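Local coordinates for protein putative 3-hydroxybutyryl-CoA dehydratase (Rhodopseudomonas palustris, PDB 3HIN) that probably acts as a lyase of the enoyl-CoA hydratase/isomerase (crotonase) family, hydrating or dehydrating acyl chains carried on coenzyme A, at residues D21-V26 / K200-G205; I29-P34 / N38-G43; C51-P56 / F99-Y104. All coordinates share one frame; numbering follows the deposited sequence.

Contact 1 (D21-V26 / K200-G205); sequences DTVGPV and KALELG
Val26 and Leu202 meet where the first beta hairpin of the crotonase fold, strands 18-23 and 26-31, lies against helix 197-208. The two strands form one edge of the six-stranded sheet, with 18-23 outermost, and the helix packs on a face of that sheet, its Ala201 touching Ile110 and Ala112 of strand 109-113. Leu202 can be followed outward. Its CB leaves across the direction of the hairpin without touching it; with CG anti to the backbone N (chi1 -168°) and a further turn at chi2, the chain brings both methyls over to the strands. CD1 makes the main contact, 3.7 Å from Val26 CG1 and 3.8 Å from Val26 CB, so that it sits against the root of the valine as well as one branch. CD2 reaches the other strand, where it meets Val23 CG1 more loosely at 4.3 Å. One leucine thus spans both ends of the turn, and a long, forked apolar chain suits that place; beta-branched valines suit the strand ends, offering short, stiff methyl pairs.

The turn itself, Val23 to Val26, is type II'. Its second residue is Gly24, whose positive phi (57°) and strongly negative psi are readily adopted without a side chain, and Pro25 follows. The bond from Val26 N to Val23 O, 3.1 Å long, closes it, with the return bond from Val23 N to Val26 O completing the pair.

Gly205, one turn further along the helix, allows the hairpin to come near: the CA atoms of Val26 and Gly205 are 6.2 Å apart, and any side chain there would be pressed on the valine. Val26 CG2, the branch beside its own backbone N, rests instead on the glycine backbone, 3.8 Å from Gly205 C.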
loop_
_atom_site.group_PDB
_atom_site.type_symbol
_atom_site.label_atom_id
_atom_site.label_comp_id
_atom_site.label_asym_id
_atom_site.label_seq_id
_atom_site.Cartn_x
_atom_site.Cartn_y
_atom_site.Cartn_z
ATOM N N ASP A 21 23.023 -1.569 -29.603
ATOM C CA ASP A 21 24.460 -1.657 -29.926
ATOM C C ASP A 21 25.220 -1.702 -28.623
ATOM O O ASP A 21 24.655 -1.524 -27.563
ATOM C CB ASP A 21 24.916 -0.456 -30.764
ATOM C CG ASP A 21 26.118 -0.772 -31.645
ATOM O OD1 ASP A 21 26.615 -1.938 -31.694
ATOM O OD2 ASP A 21 26.580 0.179 -32.296
ATOM N N THR A 22 26.524 -1.866 -28.733
ATOM C CA THR A 22 27.411 -1.904 -27.601
ATOM C C THR A 22 28.489 -0.939 -28.004
ATOM O O THR A 22 29.189 -1.198 -28.992
ATOM C CB THR A 22 28.001 -3.303 -27.472
ATOM O OG1 THR A 22 26.939 -4.170 -27.104
ATOM C CG2 THR A 22 29.096 -3.374 -26.380
ATOM N N VAL A 23 28.599 0.187 -27.291
ATOM C CA VAL A 23 29.706 1.113 -27.525
ATOM C C VAL A 23 30.654 1.107 -26.316
ATOM O O VAL A 23 30.313 1.635 -25.259
ATOM C CB VAL A 23 29.221 2.527 -27.820
ATOM C CG1 VAL A 23 30.420 3.386 -28.309
ATOM C CG2 VAL A 23 28.116 2.503 -28.865
ATOM N N GLY A 24 31.825 0.479 -26.467
ATOM C CA GLY A 24 32.707 0.240 -25.325
ATOM C C GLY A 24 31.908 -0.551 -24.305
ATOM O O GLY A 24 31.324 -1.559 -24.640
ATOM N N PRO A 25 31.846 -0.085 -23.052
ATOM C CA PRO A 25 31.154 -0.959 -22.089
ATOM C C PRO A 25 29.684 -0.533 -21.850
ATOM O O PRO A 25 29.087 -0.879 -20.818
ATOM C CB PRO A 25 32.006 -0.772 -20.828
ATOM C CG PRO A 25 32.270 0.742 -20.849
ATOM C CD PRO A 25 32.513 1.054 -22.384
ATOM N N VAL A 26 29.155 0.263 -22.781
ATOM C CA VAL A 26 27.797 0.768 -22.728
ATOM C C VAL A 26 26.884 0.072 -23.747
ATOM O O VAL A 26 27.089 0.156 -24.987
ATOM C CB VAL A 26 27.741 2.290 -22.983
ATOM C CG1 VAL A 26 26.296 2.838 -22.737
ATOM C CG2 VAL A 26 28.741 2.988 -22.052
ATOM N N LYS A 200 25.391 13.211 -24.426
ATOM C CA LYS A 200 25.603 13.389 -22.981
ATOM C C LYS A 200 25.421 12.037 -22.243
ATOM O O LYS A 200 26.240 11.637 -21.397
ATOM C CB LYS A 200 24.687 14.471 -22.385
ATOM C CG LYS A 200 24.888 14.629 -20.865
ATOM C CD LYS A 200 26.315 15.219 -20.576
ATOM C CE LYS A 200 26.443 15.782 -19.162
ATOM N NZ LYS A 200 27.814 16.295 -18.863
ATOM N N ALA A 201 24.368 11.314 -22.593
ATOM C CA ALA A 201 24.018 10.107 -21.863
ATOM C C ALA A 201 25.139 9.146 -22.041
ATOM O O ALA A 201 25.469 8.405 -21.099
ATOM C CB ALA A 201 22.702 9.498 -22.378
ATOM N N LEU A 202 25.734 9.145 -23.235
ATOM C CA LEU A 202 26.826 8.235 -23.475
ATOM C C LEU A 202 28.096 8.656 -22.728
ATOM O O LEU A 202 28.836 7.812 -22.223
ATOM C CB LEU A 202 27.071 8.068 -24.961
ATOM C CG LEU A 202 28.003 6.908 -25.370
ATOM C CD1 LEU A 202 27.503 5.522 -24.988
ATOM C CD2 LEU A 202 28.368 6.903 -26.910
ATOM N N GLU A 203 28.388 9.933 -22.610
ATOM C CA GLU A 203 29.514 10.241 -21.738
ATOM C C GLU A 203 29.252 9.902 -20.252
ATOM O O GLU A 203 30.163 9.479 -19.551
ATOM C CB GLU A 203 30.023 11.669 -21.932
ATOM C CG GLU A 203 29.130 12.668 -21.281
ATOM C CD GLU A 203 29.877 13.837 -20.630
ATOM O OE1 GLU A 203 30.580 14.556 -21.393
ATOM O OE2 GLU A 203 29.678 14.046 -19.388
ATOM N N LEU A 204 28.020 10.073 -19.772
ATOM C CA LEU A 204 27.671 9.594 -18.441
ATOM C C LEU A 204 27.838 8.103 -18.326
ATOM O O LEU A 204 28.334 7.629 -17.324
ATOM C CB LEU A 204 26.260 9.988 -18.024
ATOM C CG LEU A 204 26.064 11.504 -17.908
ATOM C CD1 LEU A 204 24.631 11.799 -17.568
ATOM C CD2 LEU A 204 26.894 12.072 -16.821
ATOM N N GLY A 205 27.446 7.343 -19.348
ATOM C CA GLY A 205 27.588 5.854 -19.251
ATOM C C GLY A 205 29.076 5.471 -19.176
ATOM O O GLY A 205 29.477 4.622 -18.377
#

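Contact 2 (I29-P34 / N38-G43); sequences IGLNRP and NALNDG
Arg33 and Asn41 stack flat group on flat group: the guanidinium and amide planes are 22° apart, and Asn41 ND2 lies 3.2 Å above the guanidinium plane, over its centre. Both groups are donors there, so the contact is stacking and not a hydrogen bond. Asn41 ND2 gives a hydrogen to Glu79, while Asn41 OD1 accepts from Leu44 N as the N-cap of helix 42-51. Arg33 turns its edge to the backbone. A bend at chi3 (82°) swings the guanidinium round so that NH2 donates to Ala39 O at 2.8 Å; the oxygen lies near the guanidinium plane, although the donor stands above the carbonyl plane of Ala39. Salt bridges to Asp76 and Glu79 hold the same guanidinium.

These residues shape the connection from strand 26-31 into helix 42-51, the outgoing half of the beta-alpha-beta crossover that strand 61-66 completes. Asn38 secures its start. Its OD1 accepts from Arg33 N at 2.8 Å, and its backbone N donates to Arg33 O at 2.7 Å, a two-bond clasp round one residue. An asparagine suits this place because its ND2 can meanwhile donate to the carbonyls of Ile67 and Phe71, and because its positive phi (62°) is one that asparagine adopts readily. Replacing Arg33 with a methionine would probably leave Asp76 and Glu79 without their cationic mate and Ala39 O without this donor. Among the buried residues, Leu31 CB lies 3.8 Å from Asn38 CG, and Leu31 CD2 approaches Leu40 CD2 at 4.5 Å.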
loop_
_atom_site.group_PDB
_atom_site.type_symbol
_atom_site.label_atom_id
_atom_site.label_comp_id
_atom_site.label_asym_id
_atom_site.label_seq_id
_atom_site.Cartn_x
_atom_site.Cartn_y
_atom_site.Cartn_z
ATOM N N ILE A 29 20.400 1.172 -26.203
ATOM C CA ILE A 29 19.110 0.607 -26.543
ATOM C C ILE A 29 18.179 1.657 -27.140
ATOM O O ILE A 29 17.578 2.460 -26.418
ATOM C CB ILE A 29 18.417 0.038 -25.304
ATOM C CG1 ILE A 29 19.200 -1.128 -24.714
ATOM C CG2 ILE A 29 17.026 -0.467 -25.709
ATOM C CD1 ILE A 29 18.573 -1.693 -23.361
ATOM N N GLY A 30 18.005 1.638 -28.451
ATOM C CA GLY A 30 17.240 2.712 -29.064
ATOM C C GLY A 30 15.840 2.308 -29.382
ATOM O O GLY A 30 15.644 1.327 -30.050
ATOM N N LEU A 31 14.863 3.039 -28.858
ATOM C CA LEU A 31 13.460 2.756 -29.131
ATOM C C LEU A 31 13.231 3.149 -30.595
ATOM O O LEU A 31 13.523 4.287 -31.010
ATOM C CB LEU A 31 12.558 3.611 -28.240
ATOM C CG LEU A 31 12.239 3.131 -26.806
ATOM C CD1 LEU A 31 13.270 2.240 -26.135
ATOM C CD2 LEU A 31 11.837 4.294 -25.942
ATOM N N ASN A 32 12.685 2.197 -31.347
ATOM C CA ASN A 32 12.721 2.265 -32.769
ATOM C C ASN A 32 11.338 2.002 -33.386
ATOM O O ASN A 32 11.191 1.077 -34.154
ATOM C CB ASN A 32 13.755 1.267 -33.291
ATOM C CG ASN A 32 13.998 1.411 -34.796
ATOM O OD1 ASN A 32 13.932 2.513 -35.346
ATOM N ND2 ASN A 32 14.257 0.283 -35.470
ATOM N N ARG A 33 10.341 2.798 -33.030
ATOM C CA ARG A 33 9.051 2.774 -33.738
ATOM C C ARG A 33 8.773 4.203 -34.114
ATOM O O ARG A 33 7.828 4.802 -33.655
ATOM C CB ARG A 33 7.950 2.193 -32.884
ATOM C CG ARG A 33 8.220 0.844 -32.397
ATOM C CD ARG A 33 7.037 0.372 -31.616
ATOM N NE ARG A 33 6.056 -0.128 -32.579
ATOM C CZ ARG A 33 4.747 -0.085 -32.364
ATOM N NH1 ARG A 33 3.919 -0.542 -33.287
ATOM N NH2 ARG A 33 4.280 0.447 -31.232
ATOM N N PRO A 34 9.672 4.791 -34.908
ATOM C CA PRO A 34 9.599 6.241 -35.132
ATOM C C PRO A 34 8.298 6.765 -35.818
ATOM O O PRO A 34 7.888 7.908 -35.564
ATOM C CB PRO A 34 10.880 6.540 -35.949
ATOM C CG PRO A 34 11.285 5.174 -36.555
ATOM C CD PRO A 34 10.890 4.179 -35.502
ATOM N N ASN A 38 7.684 6.114 -31.250
ATOM C CA ASN A 38 8.212 5.167 -30.291
ATOM C C ASN A 38 7.167 4.789 -29.258
ATOM O O ASN A 38 7.468 4.498 -28.080
ATOM C CB ASN A 38 9.488 5.745 -29.636
ATOM C CG ASN A 38 10.662 5.859 -30.621
ATOM O OD1 ASN A 38 10.691 5.158 -31.656
ATOM N ND2 ASN A 38 11.609 6.797 -30.344
ATOM N N ALA A 39 5.910 4.834 -29.691
ATOM C CA ALA A 39 4.838 4.284 -28.934
ATOM C C ALA A 39 5.183 2.866 -28.447
ATOM O O ALA A 39 5.559 1.985 -29.232
ATOM C CB ALA A 39 3.549 4.266 -29.795
ATOM N N LEU A 40 5.042 2.655 -27.144
ATOM C CA LEU A 40 5.316 1.358 -26.511
ATOM C C LEU A 40 4.209 0.370 -26.816
ATOM O O LEU A 40 3.067 0.769 -26.874
ATOM C CB LEU A 40 5.430 1.529 -24.988
ATOM C CG LEU A 40 6.320 2.679 -24.532
ATOM C CD1 LEU A 40 6.324 2.753 -22.971
ATOM C CD2 LEU A 40 7.782 2.610 -25.193
ATOM N N ASN A 41 4.556 -0.903 -27.058
ATOM C CA ASN A 41 3.570 -1.983 -27.234
ATOM C C ASN A 41 4.134 -3.245 -26.632
ATOM O O ASN A 41 5.306 -3.256 -26.209
ATOM C CB ASN A 41 3.190 -2.192 -28.724
ATOM C CG ASN A 41 4.366 -2.703 -29.571
ATOM O OD1 ASN A 41 5.485 -2.943 -29.086
ATOM N ND2 ASN A 41 4.100 -2.907 -30.840
ATOM N N ASP A 42 3.368 -4.322 -26.616
ATOM C CA ASP A 42 3.830 -5.503 -25.865
ATOM C C ASP A 42 5.093 -6.118 -26.388
ATOM O O ASP A 42 5.905 -6.582 -25.616
ATOM C CB ASP A 42 2.772 -6.593 -25.707
ATOM C CG ASP A 42 1.532 -6.107 -24.940
ATOM O OD1 ASP A 42 1.676 -5.160 -24.154
ATOM O OD2 ASP A 42 0.401 -6.662 -25.123
ATOM N N GLY A 43 5.298 -6.100 -27.693
ATOM C CA GLY A 43 6.474 -6.761 -28.223
ATOM C C GLY A 43 7.717 -5.884 -28.013
ATOM O O GLY A 43 8.852 -6.364 -27.889
#

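Contact 3 (C51-P56 / F99-Y104); sequences CLTDIP and FDKIQY
The loop that leaves helix 42-51 on its way to strand 61-66 meets the C-terminal end of helix 85-103, with Leu52 set against Lys101 and Ile102. Leu52 is the first residue past its helix to leave helical geometry, and its CB points toward helix 85-103. Leu52 CB lies 3.8 Å from Lys101 CB, the two chains sliding past each other in opposite directions. Further out, Leu52 CD1 touches Ile102 CG1 at 3.7 Å, the two side chains lying at a slant. With chi1 -53° that CG1 is beside the backbone N, on the flank of Ile102 that meets the leucine; the Ile102 CB points away from the loop, and the side chain also packs on Leu124 and Ala127 of helix 120-127.

In the crotonase fold this is the return half of a beta-alpha-beta crossover, where the chain turns back to the sheet alongside helix 85-103. Leucine suits the junction because its forked end can pack two ways at once: CD1 on Ile102, CD2 on Ile29 of strand 26-31.

Toward solvent the chemistry changes. Lys101, bent at chi2 (-66°) and chi3, brings the end of its chain across Thr53, with CE 3.5 Å from Thr53 OG1. The threonine hydroxyl is engaged with Lys49 O, and the lysine packs here through CE without a hydrogen bond to it. The backbones are bridged by one water, which donates to Leu52 O at 3.0 Å and to Lys101 O at 2.8 Å, serving two carbonyls near the ends of their helices.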
loop_
_atom_site.group_PDB
_atom_site.type_symbol
_atom_site.label_atom_id
_atom_site.label_comp_id
_atom_site.label_asym_id
_atom_site.label_seq_id
_atom_site.Cartn_x
_atom_site.Cartn_y
_atom_site.Cartn_z
ATOM N N CYS A 51 16.553 -7.511 -23.549
ATOM C CA CYS A 51 17.863 -6.837 -23.581
ATOM C C CYS A 51 18.414 -6.655 -22.173
ATOM O O CYS A 51 19.602 -6.729 -21.985
ATOM C CB CYS A 51 17.744 -5.446 -24.134
ATOM S SG CYS A 51 17.480 -5.434 -25.824
ATOM N N LEU A 52 17.537 -6.382 -21.205
ATOM C CA LEU A 52 17.967 -6.281 -19.809
ATOM C C LEU A 52 17.984 -7.623 -19.024
ATOM O O LEU A 52 18.132 -7.620 -17.820
ATOM C CB LEU A 52 17.131 -5.238 -19.106
ATOM C CG LEU A 52 16.884 -3.982 -19.937
ATOM C CD1 LEU A 52 15.710 -3.175 -19.391
ATOM C CD2 LEU A 52 18.139 -3.134 -19.921
ATOM N N THR A 53 17.854 -8.770 -19.688
ATOM C CA THR A 53 17.995 -10.037 -18.952
ATOM C C THR A 53 19.390 -10.600 -19.240
ATOM O O THR A 53 19.798 -10.647 -20.391
ATOM C CB THR A 53 16.830 -11.001 -19.323
ATOM O OG1 THR A 53 15.610 -10.327 -18.984
ATOM C CG2 THR A 53 16.884 -12.316 -18.499
ATOM N N ASP A 54 20.130 -10.990 -18.192
ATOM C CA ASP A 54 21.433 -11.650 -18.367
ATOM C C ASP A 54 22.344 -10.766 -19.202
ATOM O O ASP A 54 22.919 -11.207 -20.203
ATOM C CB ASP A 54 21.298 -13.029 -19.062
ATOM C CG ASP A 54 20.534 -14.037 -18.215
ATOM O OD1 ASP A 54 20.535 -13.925 -16.964
ATOM O OD2 ASP A 54 19.919 -14.952 -18.799
ATOM N N ILE A 55 22.433 -9.506 -18.788
ATOM C CA ILE A 55 23.217 -8.496 -19.488
ATOM C C ILE A 55 24.668 -8.943 -19.359
ATOM O O ILE A 55 25.161 -9.092 -18.235
ATOM C CB ILE A 55 23.094 -7.113 -18.740
ATOM C CG1 ILE A 55 21.657 -6.595 -18.767
ATOM C CG2 ILE A 55 24.138 -6.105 -19.249
ATOM C CD1 ILE A 55 21.463 -5.246 -18.047
ATOM N N PRO A 56 25.350 -9.141 -20.489
ATOM C CA PRO A 56 26.709 -9.702 -20.391
ATOM C C PRO A 56 27.666 -8.901 -19.463
ATOM O O PRO A 56 27.471 -7.671 -19.214
ATOM C CB PRO A 56 27.202 -9.732 -21.856
ATOM C CG PRO A 56 26.051 -9.217 -22.755
ATOM C CD PRO A 56 24.966 -8.683 -21.849
ATOM N N PHE A 99 9.840 -2.998 -16.271
ATOM C CA PHE A 99 10.520 -1.852 -15.637
ATOM C C PHE A 99 11.355 -2.237 -14.429
ATOM O O PHE A 99 12.290 -1.508 -14.056
ATOM C CB PHE A 99 9.494 -0.780 -15.271
ATOM C CG PHE A 99 8.878 -0.103 -16.471
ATOM C CD1 PHE A 99 9.566 -0.090 -17.692
ATOM C CD2 PHE A 99 7.622 0.527 -16.383
ATOM C CE1 PHE A 99 9.011 0.555 -18.850
ATOM C CE2 PHE A 99 7.054 1.172 -17.503
ATOM C CZ PHE A 99 7.776 1.211 -18.726
ATOM N N ASP A 100 11.020 -3.355 -13.772
ATOM C CA ASP A 100 11.867 -3.805 -12.667
ATOM C C ASP A 100 13.272 -4.085 -13.212
ATOM O O ASP A 100 14.255 -3.898 -12.505
ATOM C CB ASP A 100 11.336 -5.107 -12.032
ATOM C CG ASP A 100 10.254 -4.876 -10.987
ATOM O OD1 ASP A 100 9.523 -5.847 -10.780
ATOM O OD2 ASP A 100 10.076 -3.766 -10.388
ATOM N N LYS A 101 13.388 -4.565 -14.456
ATOM C CA LYS A 101 14.743 -4.853 -14.986
ATOM C C LYS A 101 15.513 -3.555 -15.261
ATOM O O LYS A 101 16.701 -3.587 -15.413
ATOM C CB LYS A 101 14.634 -5.621 -16.307
ATOM C CG LYS A 101 13.809 -6.890 -16.186
ATOM C CD LYS A 101 14.471 -7.881 -15.303
ATOM C CE LYS A 101 14.277 -9.304 -15.896
ATOM N NZ LYS A 101 15.263 -10.249 -15.228
ATOM N N ILE A 102 14.828 -2.429 -15.359
ATOM C CA ILE A 102 15.512 -1.154 -15.419
ATOM C C ILE A 102 15.901 -0.687 -14.010
ATOM O O ILE A 102 17.071 -0.472 -13.704
ATOM C CB ILE A 102 14.588 -0.099 -16.003
ATOM C CG1 ILE A 102 14.022 -0.602 -17.356
ATOM C CG2 ILE A 102 15.350 1.230 -16.184
ATOM C CD1 ILE A 102 13.369 0.549 -18.231
ATOM N N GLN A 103 14.900 -0.504 -13.161
ATOM C CA GLN A 103 15.130 -0.057 -11.788
ATOM C C GLN A 103 16.207 -0.870 -11.073
ATOM O O GLN A 103 17.105 -0.300 -10.443
ATOM C CB GLN A 103 13.826 -0.195 -10.924
ATOM C CG GLN A 103 14.013 0.433 -9.467
ATOM C CD GLN A 103 12.670 0.586 -8.716
ATOM O OE1 GLN A 103 11.605 0.363 -9.284
ATOM N NE2 GLN A 103 12.722 0.990 -7.437
ATOM N N TYR A 104 16.102 -2.205 -11.166
ATOM C CA TYR A 104 16.938 -3.089 -10.395
ATOM C C TYR A 104 18.017 -3.661 -11.293
ATOM O O TYR A 104 18.597 -4.702 -10.987
ATOM C CB TYR A 104 16.120 -4.201 -9.650
ATOM C CG TYR A 104 15.151 -3.597 -8.683
ATOM C CD1 TYR A 104 13.756 -3.603 -8.943
ATOM C CD2 TYR A 104 15.623 -2.897 -7.552
ATOM C CE1 TYR A 104 12.860 -2.976 -8.057
ATOM C CE2 TYR A 104 14.745 -2.273 -6.660
ATOM C CZ TYR A 104 13.344 -2.360 -6.911
ATOM O OH TYR A 104 12.450 -1.736 -6.020
HETATM O O HOH W 1 18.376 -5.818 -15.490
#

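Overall arrangement
All three contacts are partly buried: Val26 and Gly205 are the buried part of contact 1, Leu31, Asn38, Ala39 and Leu40 of contact 2, whose Pro34 is exposed, and Leu52 and Ile102 of contact 3. Contacts 1 and 2 share strand 26-31, contact 1 at its start and contact 2 at its end, their centres 20 Å apart. Contact 1 is apolar packing alone; contact 2 folds a local connection through backbone bonds, an amide and a charged network; contact 3 combines apolar packing, a lysine beside a threonine, and a bridging water. Helix 42-51 begins at contact 2 and ends at contact 3, which touch where Ile29 CD1 packs 3.8 Å from Leu52 CD2.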